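Local atomic coordinates of probable threonyl-tRNA synthetase 1 (Aeropyrum pernix, PDB entry 3A32), a protein that probably catalyses the two-step attachment of threonine to tRNA(Thr), activating the amino acid with ATP, and probably cannot clear mischarged seryl-tRNA because it lacks an editing domain. Residues I18-D23 / L43-G48; F285-R290 / V306-R311. All coordinates share one frame; numbering follows the deposited sequence.

Contact 1 (I18-D23 / L43-G48); sequences ITVKPD and LFSLGG
With its CG anti to the carbonyl carbon (chi1 -76°), the F44 side chain sets its ring beside two residues of 18-23. I18 places CG2 anti to its own backbone N and brings that methyl alongside the ring, 3.6 Å from F44 CE1. T19 CG2 comes over one face, 4.0 Å from the centroid of the F44 ring and offset toward the rim, a CH-pi contact. The backbones are joined by two nearly straight bonds. V20 N donates to L43 O (2.9 Å), almost in line with the carbonyl, whereas S45 N reaches I18 O (2.9 Å) from well above the carbonyl plane. A water adds a third link, donating to V20 O and accepting from L43 N. Beyond these, V20 CG2 packs on L43 CG, and S45 OG bonds to D17. Without the F44 ring, as with an alanine here, the T19 methyl would probably lose its aromatic face and a gap would open beside I18. L118 and P74 of the second subunit pack on V20 and L43, so the contact borders the dimer interface. Backbone pairing of T19 with F44 is characteristic of an isolated beta bridge, here joining the loop after helix 9-15 to the one that leads into helix 48-65.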
loop_
_atom_site.group_PDB
_atom_site.type_symbol
_atom_site.label_atom_id
_atom_site.label_comp_id
_atom_site.label_asym_id
_atom_site.label_seq_id
_atom_site.Cartn_x
_atom_site.Cartn_y
_atom_site.Cartn_z
ATOM N N ILE A 18 15.487 8.826 -2.223
ATOM C CA ILE A 18 14.112 8.542 -2.612
ATOM C C ILE A 18 14.143 7.714 -3.897
ATOM O O ILE A 18 13.361 6.759 -4.065
ATOM C CB ILE A 18 13.306 9.867 -2.770
ATOM C CG1 ILE A 18 13.192 10.591 -1.413
ATOM C CG2 ILE A 18 11.923 9.601 -3.410
ATOM C CD1 ILE A 18 12.415 11.931 -1.460
ATOM N N THR A 19 15.060 8.057 -4.808
ATOM C CA THR A 19 15.208 7.274 -6.066
ATOM C C THR A 19 16.630 6.918 -6.376
ATOM O O THR A 19 17.576 7.489 -5.811
ATOM C CB THR A 19 14.639 8.000 -7.338
ATOM O OG1 THR A 19 15.192 9.318 -7.419
ATOM C CG2 THR A 19 13.127 8.127 -7.254
ATOM N N VAL A 20 16.767 5.931 -7.258
ATOM C CA VAL A 20 18.011 5.655 -7.955
ATOM C C VAL A 20 18.141 6.591 -9.165
ATOM O O VAL A 20 17.207 6.745 -9.935
ATOM C CB VAL A 20 18.081 4.150 -8.411
ATOM C CG1 VAL A 20 19.428 3.885 -9.163
ATOM C CG2 VAL A 20 17.936 3.198 -7.213
ATOM N N LYS A 21 19.298 7.210 -9.340
ATOM C CA LYS A 21 19.553 8.090 -10.476
ATOM C C LYS A 21 19.749 7.240 -11.750
ATOM O O LYS A 21 20.551 6.309 -11.774
ATOM C CB LYS A 21 20.786 8.960 -10.182
ATOM C CG LYS A 21 20.693 10.395 -10.697
ATOM C CD LYS A 21 21.600 11.362 -9.934
ATOM C CE LYS A 21 23.022 11.305 -10.476
ATOM N NZ LYS A 21 23.958 12.396 -9.957
ATOM N N PRO A 22 18.994 7.523 -12.821
ATOM C CA PRO A 22 19.091 6.690 -14.051
ATOM C C PRO A 22 20.488 6.616 -14.623
ATOM O O PRO A 22 20.869 5.593 -15.189
ATOM C CB PRO A 22 18.192 7.399 -15.054
ATOM C CG PRO A 22 17.235 8.233 -14.184
ATOM C CD PRO A 22 17.999 8.597 -12.917
ATOM N N ASP A 23 21.237 7.701 -14.489
ATOM C CA ASP A 23 22.559 7.780 -15.050
ATOM C C ASP A 23 23.678 7.520 -14.058
ATOM O O ASP A 23 24.816 7.713 -14.415
ATOM C CB ASP A 23 22.785 9.138 -15.761
ATOM C CG ASP A 23 22.549 10.337 -14.856
ATOM O OD1 ASP A 23 21.720 10.288 -13.936
ATOM O OD2 ASP A 23 23.185 11.375 -15.086
ATOM N N LEU A 43 12.882 4.364 -10.292
ATOM C CA LEU A 43 13.144 3.256 -9.381
ATOM C C LEU A 43 13.296 3.839 -7.999
ATOM O O LEU A 43 14.278 4.510 -7.706
ATOM C CB LEU A 43 14.372 2.427 -9.849
ATOM C CG LEU A 43 14.981 1.327 -8.983
ATOM C CD1 LEU A 43 13.951 0.258 -8.563
ATOM C CD2 LEU A 43 16.240 0.700 -9.740
ATOM N N PHE A 44 12.286 3.645 -7.178
ATOM C CA PHE A 44 12.325 4.098 -5.796
ATOM C C PHE A 44 13.261 3.251 -4.975
ATOM O O PHE A 44 13.293 2.022 -5.105
ATOM C CB PHE A 44 10.912 4.211 -5.203
ATOM C CG PHE A 44 10.195 5.412 -5.688
ATOM C CD1 PHE A 44 10.302 6.607 -5.011
ATOM C CD2 PHE A 44 9.520 5.383 -6.910
ATOM C CE1 PHE A 44 9.657 7.747 -5.500
ATOM C CE2 PHE A 44 8.894 6.491 -7.399
ATOM C CZ PHE A 44 8.963 7.688 -6.699
ATOM N N SER A 45 14.055 3.926 -4.149
ATOM C CA SER A 45 15.134 3.256 -3.447
ATOM C C SER A 45 14.750 3.035 -1.943
ATOM O O SER A 45 13.555 2.984 -1.583
ATOM C CB SER A 45 16.422 4.062 -3.678
ATOM O OG SER A 45 17.475 3.518 -2.930
ATOM N N LEU A 46 15.746 2.900 -1.065
ATOM C CA LEU A 46 15.484 2.556 0.339
ATOM C C LEU A 46 14.808 3.711 1.086
ATOM O O LEU A 46 13.868 3.479 1.831
ATOM C CB LEU A 46 16.797 2.134 1.054
ATOM C CG LEU A 46 17.128 0.621 1.038
ATOM C CD1 LEU A 46 16.954 -0.023 -0.328
ATOM C CD2 LEU A 46 18.535 0.308 1.626
ATOM N N GLY A 47 15.288 4.944 0.891
ATOM C CA GLY A 47 14.647 6.113 1.457
ATOM C C GLY A 47 13.268 6.355 0.907
ATOM O O GLY A 47 12.372 6.844 1.632
ATOM N N GLY A 48 13.070 6.032 -0.374
ATOM C CA GLY A 48 11.737 6.222 -1.010
ATOM C C GLY A 48 10.669 5.199 -0.632
ATOM O O GLY A 48 9.490 5.482 -0.745
HETATM O O HOH W 1 15.023 6.097 -11.287
#

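Contact 2 (F285-R290 / V306-R311). With ZN (zinc ion), chain G.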
loop_
_atom_site.group_PDB
_atom_site.type_symbol
_atom_site.label_atom_id
_atom_site.label_comp_id
_atom_site.label_asym_id
_atom_site.label_seq_id
_atom_site.Cartn_x
_atom_site.Cartn_y
_atom_site.Cartn_z
ATOM N N PHE A 285 -19.197 12.912 -19.774
ATOM C CA PHE A 285 -20.494 12.669 -20.460
ATOM C C PHE A 285 -20.363 11.456 -21.387
ATOM O O PHE A 285 -21.349 10.885 -21.851
ATOM C CB PHE A 285 -20.895 13.928 -21.244
ATOM C CG PHE A 285 -21.039 15.146 -20.355
ATOM C CD1 PHE A 285 -21.558 15.011 -19.035
ATOM C CD2 PHE A 285 -20.671 16.399 -20.797
ATOM C CE1 PHE A 285 -21.678 16.097 -18.211
ATOM C CE2 PHE A 285 -20.827 17.531 -19.961
ATOM C CZ PHE A 285 -21.308 17.381 -18.679
ATOM N N ASN A 286 -19.124 11.042 -21.590
ATOM C CA ASN A 286 -18.797 9.894 -22.371
ATOM C C ASN A 286 -19.043 8.573 -21.618
ATOM O O ASN A 286 -19.778 7.711 -22.127
ATOM C CB ASN A 286 -17.346 10.017 -22.839
ATOM C CG ASN A 286 -16.903 8.843 -23.716
ATOM O OD1 ASN A 286 -17.560 8.500 -24.707
ATOM N ND2 ASN A 286 -15.748 8.255 -23.375
ATOM N N LEU A 287 -18.422 8.415 -20.437
ATOM C CA LEU A 287 -18.456 7.160 -19.654
ATOM C C LEU A 287 -19.857 6.705 -19.275
ATOM O O LEU A 287 -20.135 5.529 -19.346
ATOM C CB LEU A 287 -17.578 7.246 -18.366
ATOM C CG LEU A 287 -16.046 7.089 -18.395
ATOM C CD1 LEU A 287 -15.366 7.242 -17.000
ATOM C CD2 LEU A 287 -15.535 5.807 -19.165
ATOM N N PRO A 288 -20.730 7.621 -18.809
ATOM C CA PRO A 288 -22.105 7.183 -18.515
ATOM C C PRO A 288 -22.918 6.707 -19.723
ATOM O O PRO A 288 -23.907 5.964 -19.551
ATOM C CB PRO A 288 -22.766 8.427 -17.899
ATOM C CG PRO A 288 -21.880 9.581 -18.246
ATOM C CD PRO A 288 -20.500 9.038 -18.455
ATOM N N ARG A 289 -22.529 7.161 -20.920
ATOM C CA ARG A 289 -23.062 6.625 -22.180
ATOM C C ARG A 289 -22.415 5.255 -22.504
ATOM O O ARG A 289 -23.120 4.264 -22.744
ATOM C CB ARG A 289 -22.869 7.640 -23.345
ATOM C CG ARG A 289 -23.920 8.799 -23.334
ATOM C CD ARG A 289 -23.656 9.838 -24.457
ATOM N NE ARG A 289 -24.711 10.850 -24.550
ATOM C CZ ARG A 289 -24.788 11.932 -23.791
ATOM N NH1 ARG A 289 -23.868 12.171 -22.851
ATOM N NH2 ARG A 289 -25.812 12.752 -23.942
ATOM N N ARG A 290 -21.084 5.195 -22.513
ATOM C CA ARG A 290 -20.385 3.970 -22.908
ATOM C C ARG A 290 -20.648 2.759 -21.985
ATOM O O ARG A 290 -20.761 1.624 -22.464
ATOM C CB ARG A 290 -18.887 4.239 -23.046
ATOM C CG ARG A 290 -18.533 5.247 -24.141
ATOM C CD ARG A 290 -18.895 4.751 -25.527
ATOM N NE ARG A 290 -17.914 3.807 -26.104
ATOM C CZ ARG A 290 -18.204 2.844 -27.007
ATOM N NH1 ARG A 290 -19.461 2.657 -27.450
ATOM N NH2 ARG A 290 -17.248 2.039 -27.462
ATOM N N VAL A 306 -27.778 12.914 -13.056
ATOM C CA VAL A 306 -26.644 12.335 -12.349
ATOM C C VAL A 306 -25.353 12.719 -13.091
ATOM O O VAL A 306 -25.358 12.889 -14.309
ATOM C CB VAL A 306 -26.786 10.786 -12.192
ATOM C CG1 VAL A 306 -26.711 10.077 -13.530
ATOM C CG2 VAL A 306 -25.720 10.199 -11.229
ATOM N N TYR A 307 -24.247 12.827 -12.346
ATOM C CA TYR A 307 -22.943 13.172 -12.927
ATOM C C TYR A 307 -21.878 12.158 -12.566
ATOM O O TYR A 307 -21.908 11.581 -11.477
ATOM C CB TYR A 307 -22.506 14.598 -12.483
ATOM C CG TYR A 307 -23.506 15.648 -12.941
ATOM C CD1 TYR A 307 -23.433 16.200 -14.228
ATOM C CD2 TYR A 307 -24.579 16.022 -12.115
ATOM C CE1 TYR A 307 -24.376 17.109 -14.660
ATOM C CE2 TYR A 307 -25.520 16.935 -12.532
ATOM C CZ TYR A 307 -25.413 17.470 -13.816
ATOM O OH TYR A 307 -26.352 18.379 -14.238
ATOM N N ILE A 308 -20.940 11.972 -13.496
ATOM C CA ILE A 308 -19.778 11.120 -13.334
ATOM C C ILE A 308 -18.522 12.013 -13.265
ATOM O O ILE A 308 -18.276 12.880 -14.137
ATOM C CB ILE A 308 -19.670 10.090 -14.477
ATOM C CG1 ILE A 308 -20.591 8.893 -14.263
ATOM C CG2 ILE A 308 -18.270 9.498 -14.515
ATOM C CD1 ILE A 308 -22.126 9.134 -14.261
ATOM N N ILE A 309 -17.742 11.822 -12.205
ATOM C CA ILE A 309 -16.602 12.669 -11.989
ATOM C C ILE A 309 -15.335 11.823 -11.796
ATOM O O ILE A 309 -15.347 10.834 -11.071
ATOM C CB ILE A 309 -16.842 13.635 -10.773
ATOM C CG1 ILE A 309 -17.960 14.623 -11.087
ATOM C CG2 ILE A 309 -15.538 14.364 -10.374
ATOM C CD1 ILE A 309 -18.459 15.454 -9.913
ATOM N N HIS A 310 -14.277 12.223 -12.485
ATOM C CA HIS A 310 -12.898 11.816 -12.202
ATOM C C HIS A 310 -12.313 12.920 -11.329
ATOM O O HIS A 310 -12.522 14.092 -11.630
ATOM C CB HIS A 310 -12.046 11.880 -13.470
ATOM C CG HIS A 310 -12.597 11.145 -14.655
ATOM N ND1 HIS A 310 -12.126 9.913 -15.041
ATOM C CD2 HIS A 310 -13.526 11.500 -15.582
ATOM C CE1 HIS A 310 -12.745 9.532 -16.144
ATOM N NE2 HIS A 310 -13.591 10.486 -16.498
ATOM N N ARG A 311 -11.567 12.583 -10.275
ATOM C CA ARG A 311 -10.902 13.626 -9.482
ATOM C C ARG A 311 -9.605 13.136 -8.871
ATOM O O ARG A 311 -9.527 12.000 -8.458
ATOM C CB ARG A 311 -11.844 14.184 -8.404
ATOM C CG ARG A 311 -12.519 13.175 -7.452
ATOM C CD ARG A 311 -11.880 13.140 -6.046
ATOM N NE ARG A 311 -10.569 12.478 -5.948
ATOM C CZ ARG A 311 -9.870 12.365 -4.811
ATOM N NH1 ARG A 311 -10.354 12.854 -3.660
ATOM N NH2 ARG A 311 -8.689 11.751 -4.813
HETATM ZN ZN ZN G . -10.834 8.530 -14.216
HETATM O O HOH W 2 -9.370 9.445 -13.162
#
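L287 overlaps the imidazole of H310, its CD1 methyl lying obliquely to the ring, 3.6 Å from H310 CE1 and almost as near NE2. The leucine thus packs on the CE1-NE2 side of the ring, while H310 ND1 binds the zinc ion at 2.1 Å. With CG anti to its carbonyl carbon (chi1 -53°), H310 swings its ring out to the metal. D284 accepts a hydrogen bond from NE2, so metal and carboxylate hold the two ring nitrogens and together limit rotation of the ring; the acidic partner is likely to make the imidazole a stronger donor to zinc. The same aspartate bonds to the backbone N of L287, and so positions both partners of the overlap.

Back toward the start of the strand the contact is wholly apolar. P288 and I308 lie alongside with their side chains running opposite ways, P288 CB 3.8 Å from I308 CD1. At the far end the rings of F285 and Y307 meet edge to edge, F285 CE1 lying 4.4 Å from Y307 CD1, a loose approach. R289 NH1 turns back to F285 O (3.0 Å), the acceptor lying in the guanidinium plane, and also forms a salt bridge with E224.

C112, H166 and a water at 2.0 Å from the zinc ion complete its coordination. A short helix packed against a strand of the large mixed, mainly antiparallel sheet thereby backs one ligand of the Cys-His-His zinc site characteristic of the class II threonyl-tRNA synthetase catalytic core.

The two contacts lie on opposite sides of the chain's centre, with centres 37 Å apart and nearest atoms about 18 Å apart, and they share no secondary-structure element. Each is buried, yet in different surroundings: contact 1 ties loops near the N-terminus beside the second subunit, whereas contact 2 sets a helix against a strand of the catalytic sheet. Their chemistry follows. Where regular structure is lacking, main-chain hydrogen bonds and a water carry much of contact 1. In contact 2 the strand's backbone already pairs with its sheet neighbours, leaving side chains alone to meet the helix, and only there does a metal enter.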